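Local coordinates for protein UTP-glucose-1-phosphate uridylyltransferase 2 (Trypanosoma brucei, PDB 3GUE) that probably catalyses the reversible transfer of a uridylyl group from UTP to alpha-D-glucose 1-phosphate, giving UDP-glucose and diphosphate, and holds UDP-glucose in this crystal, at residues G84-G89 and M131-T136; L160-V165 and V187-G192; N93-L98 and G138-F143; V78-N83 and M215-G220. All coordinates share one frame; numbering follows the deposited sequence.

Contact 1: residues G84-G89 and M131-T136; sequences GGLGTG and MNSFST. With UPG (uridine-5'-diphosphate-glucose), chain C.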
# COMPACT_ATOMS: atom_id res chain seq x y z
N GLY A 84 -4.48 -7.66 -0.09
CA GLY A 84 -4.10 -8.76 -0.99
C GLY A 84 -2.61 -8.99 -1.11
O GLY A 84 -2.19 -10.01 -1.64
N GLY A 85 -1.79 -8.09 -0.59
CA GLY A 85 -0.34 -8.22 -0.73
C GLY A 85 0.22 -9.27 0.21
O GLY A 85 -0.44 -9.69 1.16
N LEU A 86 1.46 -9.67 -0.06
CA LEU A 86 2.06 -10.82 0.59
C LEU A 86 3.05 -10.41 1.66
O LEU A 86 3.46 -11.25 2.48
CB LEU A 86 2.73 -11.72 -0.43
CG LEU A 86 2.01 -11.92 -1.76
CD1 LEU A 86 2.95 -12.52 -2.79
CD2 LEU A 86 0.76 -12.76 -1.57
N GLY A 87 3.42 -9.14 1.65
CA GLY A 87 4.31 -8.59 2.66
C GLY A 87 5.69 -9.19 2.63
O GLY A 87 6.33 -9.36 3.68
N THR A 88 6.18 -9.51 1.44
CA THR A 88 7.43 -10.24 1.30
C THR A 88 8.62 -9.36 1.69
O THR A 88 9.58 -9.85 2.29
CB THR A 88 7.59 -10.84 -0.10
OG1 THR A 88 7.61 -9.79 -1.06
CG2 THR A 88 6.43 -11.80 -0.42
N GLY A 89 8.51 -8.06 1.40
CA GLY A 89 9.45 -7.02 1.83
C GLY A 89 9.77 -7.05 3.32
O GLY A 89 10.92 -6.80 3.72
N MET A 131 -10.21 -6.43 -0.20
CA MET A 131 -9.68 -7.15 -1.34
C MET A 131 -8.59 -8.09 -0.86
O MET A 131 -7.49 -7.66 -0.46
CB MET A 131 -9.15 -6.20 -2.40
CG MET A 131 -8.79 -6.92 -3.71
SD MET A 131 -8.47 -5.80 -5.07
CE MET A 131 -6.71 -5.40 -4.83
N ASN A 132 -8.90 -9.38 -0.94
CA ASN A 132 -8.00 -10.43 -0.50
C ASN A 132 -7.39 -11.16 -1.69
O ASN A 132 -7.91 -11.07 -2.78
CB ASN A 132 -8.72 -11.37 0.47
CG ASN A 132 -9.30 -10.63 1.71
OD1 ASN A 132 -8.76 -9.62 2.13
ND2 ASN A 132 -10.38 -11.12 2.26
N SER A 133 -6.25 -11.80 -1.49
CA SER A 133 -5.63 -12.69 -2.48
C SER A 133 -5.66 -14.13 -1.95
O SER A 133 -6.10 -14.37 -0.82
CB SER A 133 -4.18 -12.26 -2.71
OG SER A 133 -3.44 -12.47 -1.51
N PHE A 134 -5.16 -15.08 -2.76
CA PHE A 134 -5.04 -16.48 -2.35
C PHE A 134 -4.26 -16.62 -1.02
O PHE A 134 -4.53 -17.52 -0.23
CB PHE A 134 -4.44 -17.36 -3.48
CG PHE A 134 -2.98 -17.07 -3.81
CD1 PHE A 134 -1.95 -17.90 -3.35
CD2 PHE A 134 -2.62 -15.96 -4.60
CE1 PHE A 134 -0.61 -17.62 -3.63
CE2 PHE A 134 -1.28 -15.68 -4.90
CZ PHE A 134 -0.27 -16.51 -4.41
N SER A 135 -3.31 -15.70 -0.79
CA SER A 135 -2.38 -15.74 0.35
C SER A 135 -2.95 -15.13 1.65
O SER A 135 -2.44 -15.39 2.74
CB SER A 135 -1.11 -14.97 -0.01
OG SER A 135 -0.34 -15.63 -1.00
N THR A 136 -3.99 -14.32 1.52
CA THR A 136 -4.51 -13.58 2.65
C THR A 136 -5.94 -13.93 3.04
O THR A 136 -6.35 -13.67 4.18
CB THR A 136 -4.43 -12.04 2.44
OG1 THR A 136 -5.40 -11.63 1.50
CG2 THR A 136 -3.06 -11.58 1.99
N1 UPG C . -2.08 -5.21 -2.21
C2 UPG C . -3.17 -5.92 -2.75
N3 UPG C . -2.93 -6.67 -3.89
C4 UPG C . -1.71 -6.75 -4.50
C5 UPG C . -0.62 -6.03 -3.98
C6 UPG C . -0.80 -5.25 -2.84
O2 UPG C . -4.31 -5.94 -2.26
O4 UPG C . -1.61 -7.47 -5.51
C1C UPG C . -2.28 -4.37 -0.98
C2C UPG C . -1.30 -4.48 0.19
O2C UPG C . -1.61 -5.60 1.02
C3C UPG C . -1.61 -3.17 0.91
C4C UPG C . -1.82 -2.21 -0.25
O4C UPG C . -2.16 -3.01 -1.41
O3C UPG C . -2.84 -3.30 1.61
C5C UPG C . -0.52 -1.41 -0.59
O5C UPG C . 0.51 -2.20 -1.11
PA UPG C . 2.04 -1.96 -0.67
O1A UPG C . 2.00 -1.87 0.82
O2A UPG C . 2.95 -2.92 -1.31
O3A UPG C . 2.32 -0.45 -1.24
PB UPG C . 2.90 -0.03 -2.71
O1B UPG C . 2.06 -0.69 -3.73
O2B UPG C . 4.38 -0.17 -2.76
O3B UPG C . 2.64 1.55 -2.63
C1' UPG C . 1.25 2.04 -2.56
C2' UPG C . 0.99 2.94 -3.76
C3' UPG C . 2.02 4.06 -3.72
C4' UPG C . 1.84 4.86 -2.42
C5' UPG C . 1.99 3.92 -1.19
C6' UPG C . 1.51 4.61 0.06
O2' UPG C . 1.11 2.22 -5.00
O3' UPG C . 1.87 4.87 -4.88
O4' UPG C . 2.80 5.91 -2.34
O5' UPG C . 1.15 2.73 -1.30
O6' UPG C . 2.00 3.89 1.20
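Ser-133 points its hydroxyl at the main chain of Gly-84, and OG donates a 2.8 Å hydrogen bond to Gly-84 O. The donor meets the carbonyl at a C=O...O angle of 125° and lies 27° from its plane. With chi1 at 65°, OG sits between its own N and carbonyl carbon, where it also receives a weak bond from Ser-135 N; the turn 133-136 thus shares this hydroxyl with the glycine loop. Thr-136 turns its methyl branch to the same backbone: CG2 lies 3.3 Å from Gly-85 O, while OG1 is directed away to accept from Ser-133 N at 3.1 Å and is also bonded to Asn-83 O. A backbone bond from Thr-136 N to Ser-133 O closes the turn. Farther along, Leu-86 starts beside the contact, but its CD2 swings in against Ser-135 OG and CB, 3.1 Å from OG, and the packing there is tight. That OG also lies over one face of the Phe-134 ring, near its rim. Met-131, bent at its thioether, brings CE 3.6 Å from O2 of the uracil. Backed by the Ser-133 bond and the Thr-136 methyl, the two glycines turn their N-H groups to the nucleotide: Gly-84 N gives uracil O2 a weak bond, and Gly-85 N reaches the ribose hydroxyl O2C at 3.0 Å. This glycine-rich loop, following the first strand of a Rossmann-like GT-A core, forms part of the uridine-binding site, as in UDP-sugar pyrophosphorylases.

Contact 2: residues L160-V165 and V187-G192; sequences LMQNRV and VPPGHG. With UPG (uridine-5'-diphosphate-glucose), chain C.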
# COMPACT_ATOMS: atom_id res chain seq x y z
N LEU A 160 -13.61 -9.38 -1.56
CA LEU A 160 -13.39 -9.20 -2.99
C LEU A 160 -12.11 -9.97 -3.29
O LEU A 160 -11.02 -9.53 -2.95
CB LEU A 160 -13.26 -7.72 -3.37
CG LEU A 160 -13.20 -7.36 -4.86
CD1 LEU A 160 -14.56 -7.43 -5.58
CD2 LEU A 160 -12.59 -6.01 -5.04
N MET A 161 -12.25 -11.14 -3.91
CA MET A 161 -11.10 -11.97 -4.20
C MET A 161 -10.46 -11.51 -5.51
O MET A 161 -11.10 -11.47 -6.55
CB MET A 161 -11.47 -13.47 -4.28
CG MET A 161 -10.23 -14.38 -4.44
SD MET A 161 -9.30 -14.56 -2.89
CE MET A 161 -10.43 -15.51 -1.92
N GLN A 162 -9.20 -11.12 -5.42
CA GLN A 162 -8.50 -10.70 -6.60
C GLN A 162 -7.93 -11.92 -7.32
O GLN A 162 -8.14 -13.07 -6.91
CB GLN A 162 -7.42 -9.65 -6.26
CG GLN A 162 -6.19 -10.16 -5.51
CD GLN A 162 -5.14 -9.06 -5.39
OE1 GLN A 162 -4.78 -8.65 -4.28
NE2 GLN A 162 -4.70 -8.55 -6.52
N ASN A 163 -7.27 -11.66 -8.43
CA ASN A 163 -6.65 -12.68 -9.24
C ASN A 163 -5.26 -13.04 -8.72
O ASN A 163 -4.76 -12.45 -7.75
CB ASN A 163 -6.55 -12.17 -10.67
CG ASN A 163 -7.90 -11.72 -11.23
OD1 ASN A 163 -8.04 -10.60 -11.73
ND2 ASN A 163 -8.88 -12.61 -11.14
N ARG A 164 -4.71 -14.08 -9.32
CA ARG A 164 -3.29 -14.45 -9.18
C ARG A 164 -2.68 -14.77 -10.53
O ARG A 164 -3.37 -15.22 -11.47
CB ARG A 164 -3.06 -15.59 -8.20
CG ARG A 164 -3.90 -16.84 -8.42
CD ARG A 164 -3.42 -17.91 -7.44
NE ARG A 164 -3.82 -19.26 -7.84
CZ ARG A 164 -3.42 -20.36 -7.20
NH1 ARG A 164 -2.62 -20.27 -6.14
NH2 ARG A 164 -3.83 -21.56 -7.61
N VAL A 165 -1.37 -14.54 -10.61
CA VAL A 165 -0.63 -14.66 -11.84
C VAL A 165 0.67 -15.45 -11.54
O VAL A 165 1.21 -15.37 -10.45
CB VAL A 165 -0.37 -13.25 -12.54
CG1 VAL A 165 -1.66 -12.44 -12.68
CG2 VAL A 165 0.66 -12.42 -11.84
N VAL A 187 1.86 -14.94 -7.70
CA VAL A 187 1.65 -13.65 -6.97
C VAL A 187 0.37 -12.94 -7.39
O VAL A 187 0.04 -12.98 -8.56
CB VAL A 187 2.78 -12.62 -7.19
CG1 VAL A 187 3.93 -12.88 -6.27
CG2 VAL A 187 3.21 -12.57 -8.65
N PRO A 188 -0.30 -12.24 -6.44
CA PRO A 188 -1.40 -11.33 -6.80
C PRO A 188 -0.80 -10.25 -7.72
O PRO A 188 0.33 -9.82 -7.46
CB PRO A 188 -1.83 -10.71 -5.45
CG PRO A 188 -0.66 -10.92 -4.53
CD PRO A 188 -0.06 -12.23 -4.98
N PRO A 189 -1.53 -9.84 -8.77
CA PRO A 189 -0.90 -8.96 -9.79
C PRO A 189 -0.84 -7.44 -9.47
O PRO A 189 -0.80 -6.62 -10.40
CB PRO A 189 -1.76 -9.22 -11.02
CG PRO A 189 -3.11 -9.61 -10.50
CD PRO A 189 -2.94 -10.16 -9.11
N GLY A 190 -0.88 -7.07 -8.19
CA GLY A 190 -0.84 -5.66 -7.75
C GLY A 190 -2.24 -5.23 -7.36
O GLY A 190 -3.19 -5.87 -7.77
N HIS A 191 -2.35 -4.18 -6.54
CA HIS A 191 -3.62 -3.53 -6.25
C HIS A 191 -4.28 -2.84 -7.48
O HIS A 191 -5.48 -2.59 -7.48
CB HIS A 191 -3.53 -2.62 -4.99
CG HIS A 191 -2.30 -1.74 -4.96
ND1 HIS A 191 -2.11 -0.70 -5.84
CD2 HIS A 191 -1.17 -1.81 -4.21
CE1 HIS A 191 -0.92 -0.14 -5.61
NE2 HIS A 191 -0.33 -0.80 -4.63
N GLY A 192 -3.52 -2.58 -8.54
CA GLY A 192 -4.11 -2.13 -9.81
C GLY A 192 -5.16 -3.10 -10.32
O GLY A 192 -6.02 -2.70 -11.13
N1 UPG C . -2.08 -5.21 -2.21
C2 UPG C . -3.17 -5.92 -2.75
N3 UPG C . -2.93 -6.67 -3.89
C4 UPG C . -1.71 -6.75 -4.50
C5 UPG C . -0.62 -6.03 -3.98
C6 UPG C . -0.80 -5.25 -2.84
O2 UPG C . -4.31 -5.94 -2.26
O4 UPG C . -1.61 -7.47 -5.51
C1C UPG C . -2.28 -4.37 -0.98
C2C UPG C . -1.30 -4.48 0.19
O2C UPG C . -1.61 -5.60 1.02
C3C UPG C . -1.61 -3.17 0.91
C4C UPG C . -1.82 -2.21 -0.25
O4C UPG C . -2.16 -3.01 -1.41
O3C UPG C . -2.84 -3.30 1.61
C5C UPG C . -0.52 -1.41 -0.59
O5C UPG C . 0.51 -2.20 -1.11
PA UPG C . 2.04 -1.96 -0.67
O1A UPG C . 2.00 -1.87 0.82
O2A UPG C . 2.95 -2.92 -1.31
O3A UPG C . 2.32 -0.45 -1.24
PB UPG C . 2.90 -0.03 -2.71
O1B UPG C . 2.06 -0.69 -3.73
O2B UPG C . 4.38 -0.17 -2.76
O3B UPG C . 2.64 1.55 -2.63
C1' UPG C . 1.25 2.04 -2.56
C2' UPG C . 0.99 2.94 -3.76
C3' UPG C . 2.02 4.06 -3.72
C4' UPG C . 1.84 4.86 -2.42
C5' UPG C . 1.99 3.92 -1.19
C6' UPG C . 1.51 4.61 0.06
O2' UPG C . 1.11 2.22 -5.00
O3' UPG C . 1.87 4.87 -4.88
O4' UPG C . 2.80 5.91 -2.34
O5' UPG C . 1.15 2.73 -1.30
O6' UPG C . 2.00 3.89 1.20
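Gln-162 and the loop 187-192 together grasp the uracil of UDP-glucose, in the nucleotide pocket of the GT-A fold. The carboxamide of Gln-162 reads the base through both its ends: OE1 accepts from uracil N3 at 2.7 Å, whereas NE2 makes only a weak bond to O4. Gly-190 N also donates weakly to O4, at 2.8 Å, and Pro-188 CB lies 3.2 Å from O4. With CG placed between the backbone N and carbonyl carbon (chi1 72°) and the chain extended beyond it, Gln-162 lays its amide carbon CD 3.7 Å from Pro-188 CB. Its NE2 is hydrogen-bonded to Asp-193 OD2 and weakly to Gly-190 O, which would help keep OE1 turned to N3.

Behind this first shell, Pro-189 packs its ring on segment 160-165. Its CD lies 3.2 Å from Asn-163 O, and its CB meets CG1 of Val-165 at 3.6 Å. Val-165 and Val-187 then form an antiparallel hydrogen-bonded pair at the edge of a small sheet, with CG2 methyls meeting obliquely; Val-187 N points nearly straight at Val-165 O. Farther out, Arg-164 extends away to make cation-pi contacts with Trp-186 and Phe-134. At the other end of the loop His-191, whose ND1 is bonded to Met-352 N, donates from NE2 to the phosphate oxygen O1B of the ligand, 2.6 Å away at 165° and near the ring plane.

Contact 3: residues N93-L98 and G138-F143; sequences NGPKSL and GETKNF. With SO4 (sulfate ion), chain F.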
# COMPACT_ATOMS: atom_id res chain seq x y z
N ASN A 93 4.62 -14.30 4.85
CA ASN A 93 3.99 -15.06 3.77
C ASN A 93 2.47 -15.03 3.83
O ASN A 93 1.79 -16.06 3.80
CB ASN A 93 4.56 -16.48 3.67
CG ASN A 93 4.25 -17.14 2.32
OD1 ASN A 93 4.28 -16.48 1.27
ND2 ASN A 93 3.92 -18.44 2.35
N GLY A 94 1.94 -13.82 3.95
CA GLY A 94 0.52 -13.65 4.23
C GLY A 94 0.21 -12.23 4.64
O GLY A 94 1.04 -11.35 4.44
N PRO A 95 -0.98 -12.01 5.22
CA PRO A 95 -1.50 -10.67 5.44
C PRO A 95 -0.78 -9.85 6.52
O PRO A 95 -0.83 -10.19 7.71
CB PRO A 95 -2.98 -10.91 5.78
CG PRO A 95 -3.04 -12.30 6.33
CD PRO A 95 -1.90 -13.06 5.71
N LYS A 96 -0.14 -8.75 6.09
CA LYS A 96 0.46 -7.77 7.02
C LYS A 96 -0.58 -7.14 7.96
O LYS A 96 -0.24 -6.70 9.02
CB LYS A 96 1.19 -6.67 6.24
CG LYS A 96 1.92 -5.65 7.09
CD LYS A 96 2.31 -4.46 6.23
CE LYS A 96 3.47 -4.82 5.31
NZ LYS A 96 3.59 -3.91 4.12
N SER A 97 -1.85 -7.13 7.57
CA SER A 97 -2.91 -6.58 8.41
C SER A 97 -3.10 -7.34 9.75
O SER A 97 -3.68 -6.79 10.69
CB SER A 97 -4.26 -6.47 7.64
OG SER A 97 -4.83 -7.76 7.35
N LEU A 98 -2.65 -8.60 9.81
CA LEU A 98 -2.76 -9.42 11.01
C LEU A 98 -1.57 -9.16 11.95
O LEU A 98 -1.44 -9.78 13.01
CB LEU A 98 -2.89 -10.90 10.63
CG LEU A 98 -4.16 -11.21 9.82
CD1 LEU A 98 -4.29 -12.70 9.59
CD2 LEU A 98 -5.40 -10.64 10.50
N GLY A 138 -7.94 -16.79 3.68
CA GLY A 138 -8.22 -17.74 4.77
C GLY A 138 -7.89 -17.25 6.18
O GLY A 138 -8.70 -17.39 7.12
N GLU A 139 -6.67 -16.74 6.35
CA GLU A 139 -6.24 -16.13 7.61
C GLU A 139 -7.07 -14.92 8.03
O GLU A 139 -7.35 -14.74 9.23
CB GLU A 139 -4.76 -15.69 7.53
CG GLU A 139 -3.79 -16.81 7.81
CD GLU A 139 -2.46 -16.30 8.26
OE1 GLU A 139 -1.45 -16.70 7.64
OE2 GLU A 139 -2.41 -15.50 9.22
N THR A 140 -7.42 -14.08 7.05
CA THR A 140 -8.28 -12.92 7.26
C THR A 140 -9.68 -13.35 7.69
O THR A 140 -10.23 -12.82 8.67
CB THR A 140 -8.38 -12.00 5.98
OG1 THR A 140 -7.09 -11.51 5.63
CG2 THR A 140 -9.25 -10.82 6.22
N LYS A 141 -10.25 -14.32 6.96
CA LYS A 141 -11.57 -14.83 7.30
C LYS A 141 -11.58 -15.36 8.74
O LYS A 141 -12.46 -14.99 9.52
CB LYS A 141 -12.04 -15.93 6.34
CG LYS A 141 -13.49 -16.34 6.60
CD LYS A 141 -14.06 -17.28 5.54
CE LYS A 141 -15.44 -17.65 5.92
NZ LYS A 141 -16.20 -18.14 4.75
N ASN A 142 -10.58 -16.17 9.10
CA ASN A 142 -10.58 -16.78 10.43
C ASN A 142 -10.37 -15.74 11.53
O ASN A 142 -11.03 -15.83 12.58
CB ASN A 142 -9.61 -17.95 10.57
CG ASN A 142 -10.11 -19.00 11.57
OD1 ASN A 142 -11.06 -19.76 11.28
ND2 ASN A 142 -9.49 -19.05 12.76
N PHE A 143 -9.49 -14.76 11.27
CA PHE A 143 -9.33 -13.62 12.18
C PHE A 143 -10.65 -12.90 12.47
O PHE A 143 -10.95 -12.53 13.62
CB PHE A 143 -8.29 -12.60 11.70
CG PHE A 143 -8.09 -11.46 12.69
CD1 PHE A 143 -7.14 -11.55 13.68
CD2 PHE A 143 -8.89 -10.31 12.63
CE1 PHE A 143 -6.97 -10.54 14.61
CE2 PHE A 143 -8.73 -9.30 13.56
CZ PHE A 143 -7.76 -9.41 14.57
S SO4 F . 2.17 -13.51 8.08
O1 SO4 F . 3.36 -14.37 8.01
O2 SO4 F . 2.13 -12.74 9.33
O3 SO4 F . 2.21 -12.52 7.01
O4 SO4 F . 0.96 -14.32 7.94
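Leu-98 reaches from the short 3-10 turn 96-98 to helix 137-143 and meets it with both methyls. From CB, which points at the helix, the chain runs to CG anti to the carbonyl carbon (chi1 -63°), and the fork there sends its branches to different helical residues. CD1 lies against Glu-139, 3.7 Å from its CB and 3.4 Å from the carboxylate oxygen OE2. CD2 goes to Phe-143, 3.6 Å from CG and almost as near to CB and CD1, so it sits at the root of the ring, which it approaches obliquely. These two side chains run antiparallel past one another, and Leu-108 of helix 107-122 touches both.

Three residues earlier, Pro-95 adds its ring to the same helix. Its CG rests 4.0 Å from Glu-139 CB, the two side chains crossing at about a right angle, while CB and CG graze Thr-140 OG1. That hydroxyl has polar partners in Thr-136 O and Asn-83 ND2. A sulfate, probably from the crystallisation liquor, lies beside Pro-95 and Glu-139.

The contact packs the loop between strands 77-83 and 100-102, which carries Lys-96, a probable UTP ligand, on helix 137-143. No hydrogen bond spans the segments directly: their contacts are mainly apolar, with the Glu-139 carboxylate on the solvent side, and Asn-83, bonded to Ser-97 and Thr-140, adds an indirect polar tie.

Contact 4: residues V78-N83 and M215-G220; sequences VVLKLN and MFISNG. With UPG (uridine-5'-diphosphate-glucose), chain C.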
# COMPACT_ATOMS: atom_id res chain seq x y z
N VAL A 78 -19.03 3.63 -0.65
CA VAL A 78 -18.69 2.24 -0.32
C VAL A 78 -17.20 2.28 0.04
O VAL A 78 -16.44 3.04 -0.53
CB VAL A 78 -18.92 1.27 -1.53
CG1 VAL A 78 -18.24 -0.06 -1.34
CG2 VAL A 78 -20.44 1.04 -1.80
N VAL A 79 -16.80 1.47 1.00
CA VAL A 79 -15.40 1.44 1.43
C VAL A 79 -14.78 0.13 1.03
O VAL A 79 -15.39 -0.93 1.16
CB VAL A 79 -15.23 1.71 2.96
CG1 VAL A 79 -13.74 1.63 3.38
CG2 VAL A 79 -15.79 3.09 3.30
N LEU A 80 -13.56 0.22 0.48
CA LEU A 80 -12.73 -0.94 0.21
C LEU A 80 -11.37 -0.73 0.86
O LEU A 80 -10.74 0.33 0.69
CB LEU A 80 -12.55 -1.16 -1.30
CG LEU A 80 -11.72 -2.32 -1.88
CD1 LEU A 80 -12.11 -3.65 -1.39
CD2 LEU A 80 -11.82 -2.30 -3.40
N LYS A 81 -10.94 -1.73 1.63
CA LYS A 81 -9.57 -1.74 2.16
C LYS A 81 -8.79 -2.81 1.42
O LYS A 81 -9.24 -3.96 1.34
CB LYS A 81 -9.61 -2.03 3.68
CG LYS A 81 -9.39 -0.80 4.59
CD LYS A 81 -7.90 -0.40 4.61
CE LYS A 81 -7.50 0.40 5.85
NZ LYS A 81 -7.43 1.88 5.58
N LEU A 82 -7.65 -2.43 0.81
CA LEU A 82 -6.77 -3.38 0.12
C LEU A 82 -6.14 -4.34 1.17
O LEU A 82 -5.69 -3.90 2.24
CB LEU A 82 -5.68 -2.63 -0.66
CG LEU A 82 -6.14 -1.58 -1.69
CD1 LEU A 82 -4.96 -0.85 -2.37
CD2 LEU A 82 -7.13 -2.16 -2.75
N ASN A 83 -6.09 -5.62 0.85
CA ASN A 83 -5.64 -6.64 1.81
C ASN A 83 -5.01 -7.87 1.12
O ASN A 83 -4.99 -8.96 1.69
CB ASN A 83 -6.84 -7.05 2.69
CG ASN A 83 -6.44 -7.85 3.92
OD1 ASN A 83 -5.52 -7.49 4.66
ND2 ASN A 83 -7.10 -8.97 4.11
N MET A 215 -16.59 4.95 -4.48
CA MET A 215 -15.83 4.03 -3.68
C MET A 215 -14.57 4.70 -3.14
O MET A 215 -13.79 5.25 -3.90
CB MET A 215 -15.44 2.79 -4.48
CG MET A 215 -14.50 1.87 -3.72
SD MET A 215 -14.27 0.31 -4.60
CE MET A 215 -15.91 -0.39 -4.51
N PHE A 216 -14.41 4.63 -1.83
CA PHE A 216 -13.18 5.02 -1.18
C PHE A 216 -12.27 3.80 -0.90
O PHE A 216 -12.66 2.85 -0.19
CB PHE A 216 -13.47 5.84 0.10
CG PHE A 216 -12.22 6.24 0.86
CD1 PHE A 216 -11.33 7.15 0.31
CD2 PHE A 216 -11.96 5.72 2.12
CE1 PHE A 216 -10.18 7.51 0.96
CE2 PHE A 216 -10.78 6.08 2.82
CZ PHE A 216 -9.90 6.98 2.24
N ILE A 217 -11.07 3.85 -1.48
CA ILE A 217 -10.07 2.79 -1.38
C ILE A 217 -8.82 3.31 -0.70
O ILE A 217 -8.36 4.42 -1.00
CB ILE A 217 -9.65 2.26 -2.79
CG1 ILE A 217 -10.82 2.23 -3.77
CG2 ILE A 217 -8.93 0.86 -2.69
CD1 ILE A 217 -10.36 2.02 -5.21
N SER A 218 -8.27 2.51 0.20
CA SER A 218 -7.00 2.78 0.89
C SER A 218 -6.25 1.49 1.25
O SER A 218 -6.83 0.39 1.28
CB SER A 218 -7.27 3.59 2.17
OG SER A 218 -8.04 2.83 3.10
N ASN A 219 -4.96 1.64 1.52
CA ASN A 219 -4.06 0.59 1.91
C ASN A 219 -4.47 -0.06 3.22
O ASN A 219 -4.83 0.63 4.17
CB ASN A 219 -2.63 1.15 2.02
CG ASN A 219 -1.98 1.39 0.66
OD1 ASN A 219 -2.48 0.96 -0.39
ND2 ASN A 219 -0.83 2.07 0.68
N GLY A 220 -4.43 -1.39 3.28
CA GLY A 220 -4.67 -2.06 4.58
C GLY A 220 -3.74 -1.67 5.73
O GLY A 220 -4.11 -1.79 6.90
N1 UPG C . -2.08 -5.21 -2.21
C2 UPG C . -3.17 -5.92 -2.75
N3 UPG C . -2.93 -6.67 -3.89
C4 UPG C . -1.71 -6.75 -4.50
C5 UPG C . -0.62 -6.03 -3.98
C6 UPG C . -0.80 -5.25 -2.84
O2 UPG C . -4.31 -5.94 -2.26
O4 UPG C . -1.61 -7.47 -5.51
C1C UPG C . -2.28 -4.37 -0.98
C2C UPG C . -1.30 -4.48 0.19
O2C UPG C . -1.61 -5.60 1.02
C3C UPG C . -1.61 -3.17 0.91
C4C UPG C . -1.82 -2.21 -0.25
O4C UPG C . -2.16 -3.01 -1.41
O3C UPG C . -2.84 -3.30 1.61
C5C UPG C . -0.52 -1.41 -0.59
O5C UPG C . 0.51 -2.20 -1.11
PA UPG C . 2.04 -1.96 -0.67
O1A UPG C . 2.00 -1.87 0.82
O2A UPG C . 2.95 -2.92 -1.31
O3A UPG C . 2.32 -0.45 -1.24
PB UPG C . 2.90 -0.03 -2.71
O1B UPG C . 2.06 -0.69 -3.73
O2B UPG C . 4.38 -0.17 -2.76
O3B UPG C . 2.64 1.55 -2.63
C1' UPG C . 1.25 2.04 -2.56
C2' UPG C . 0.99 2.94 -3.76
C3' UPG C . 2.02 4.06 -3.72
C4' UPG C . 1.84 4.86 -2.42
C5' UPG C . 1.99 3.92 -1.19
C6' UPG C . 1.51 4.61 0.06
O2' UPG C . 1.11 2.22 -5.00
O3' UPG C . 1.87 4.87 -4.88
O4' UPG C . 2.80 5.91 -2.34
O5' UPG C . 1.15 2.73 -1.30
O6' UPG C . 2.00 3.89 1.20
O HOH W 1 -10.62 2.23 2.54
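Lys-81 donates from NZ to Ser-218 OG, 2.7 Å away, the shortest polar link between these two parallel strands. The lysine first leaves its strand on one face of the sheet, then bends at chi2 and again at chi4 (-100°), which brings the ammonium over the neighbouring strand. There NZ also bonds Asn-222 O, and the aliphatic CE lies 3.2 Å from Asn-219 O. Ser-218 OG has a second partner in a water that donates to Leu-80 O, so a buried hydroxyl, an ammonium and a carbonyl share one small polar network.

The backbones pair in parallel, with short-segment axes 4.7 Å apart and inclined by 18°. Phe-216 N bonds Val-78 O, Leu-80 N bonds Phe-216 O at 2.9 Å, and Leu-82 N bonds Ser-218 O; the link from Ser-218 N to Leu-80 O is weak.

On the face opposite Lys-81 the packing is apolar. Leu-82 CD2 presses on Ile-217 CG2 at 3.5 Å, Leu-80 CD2 meets the sulfur of Met-215, and the bent thioether carries CE to Val-78 CG1. Helix 194-201 covers this side through Val-194 and Leu-198.

At the C-terminal ends the strands open onto UDP-glucose: Gly-220 N donates to the ribose O3C, and Asn-219 ND2 reaches the sugar ring oxygen O5' at 2.9 Å. Ligand binding at the carboxyl edge of central parallel strands is the hallmark of the Rossmann-like GT-A nucleotidyltransferase core.

Contacts 1, 2 and 4 are buried and all touch UDP-glucose, whereas contact 3 lies nearer the surface and does not touch the ligand. Contact 4 is regular sheet pairing in the core. Contact 1 joins the loops that follow strands 77-83 and 128-132 of that sheet; contact 2 joins the end of its strand 159-161 to the loop after strand 186-187, and so also reaches the small antiparallel sheet. Both rely on glycine N-H groups and single polar side chains. The backbone of Asn-132 pairs with Leu-160 and Gln-162, tying contact 1 to contact 2. Asn-83, at the end of contact 4, is the shared joint, bonding Asn-132 and Thr-136 of contact 1 and the otherwise apolar contact 3.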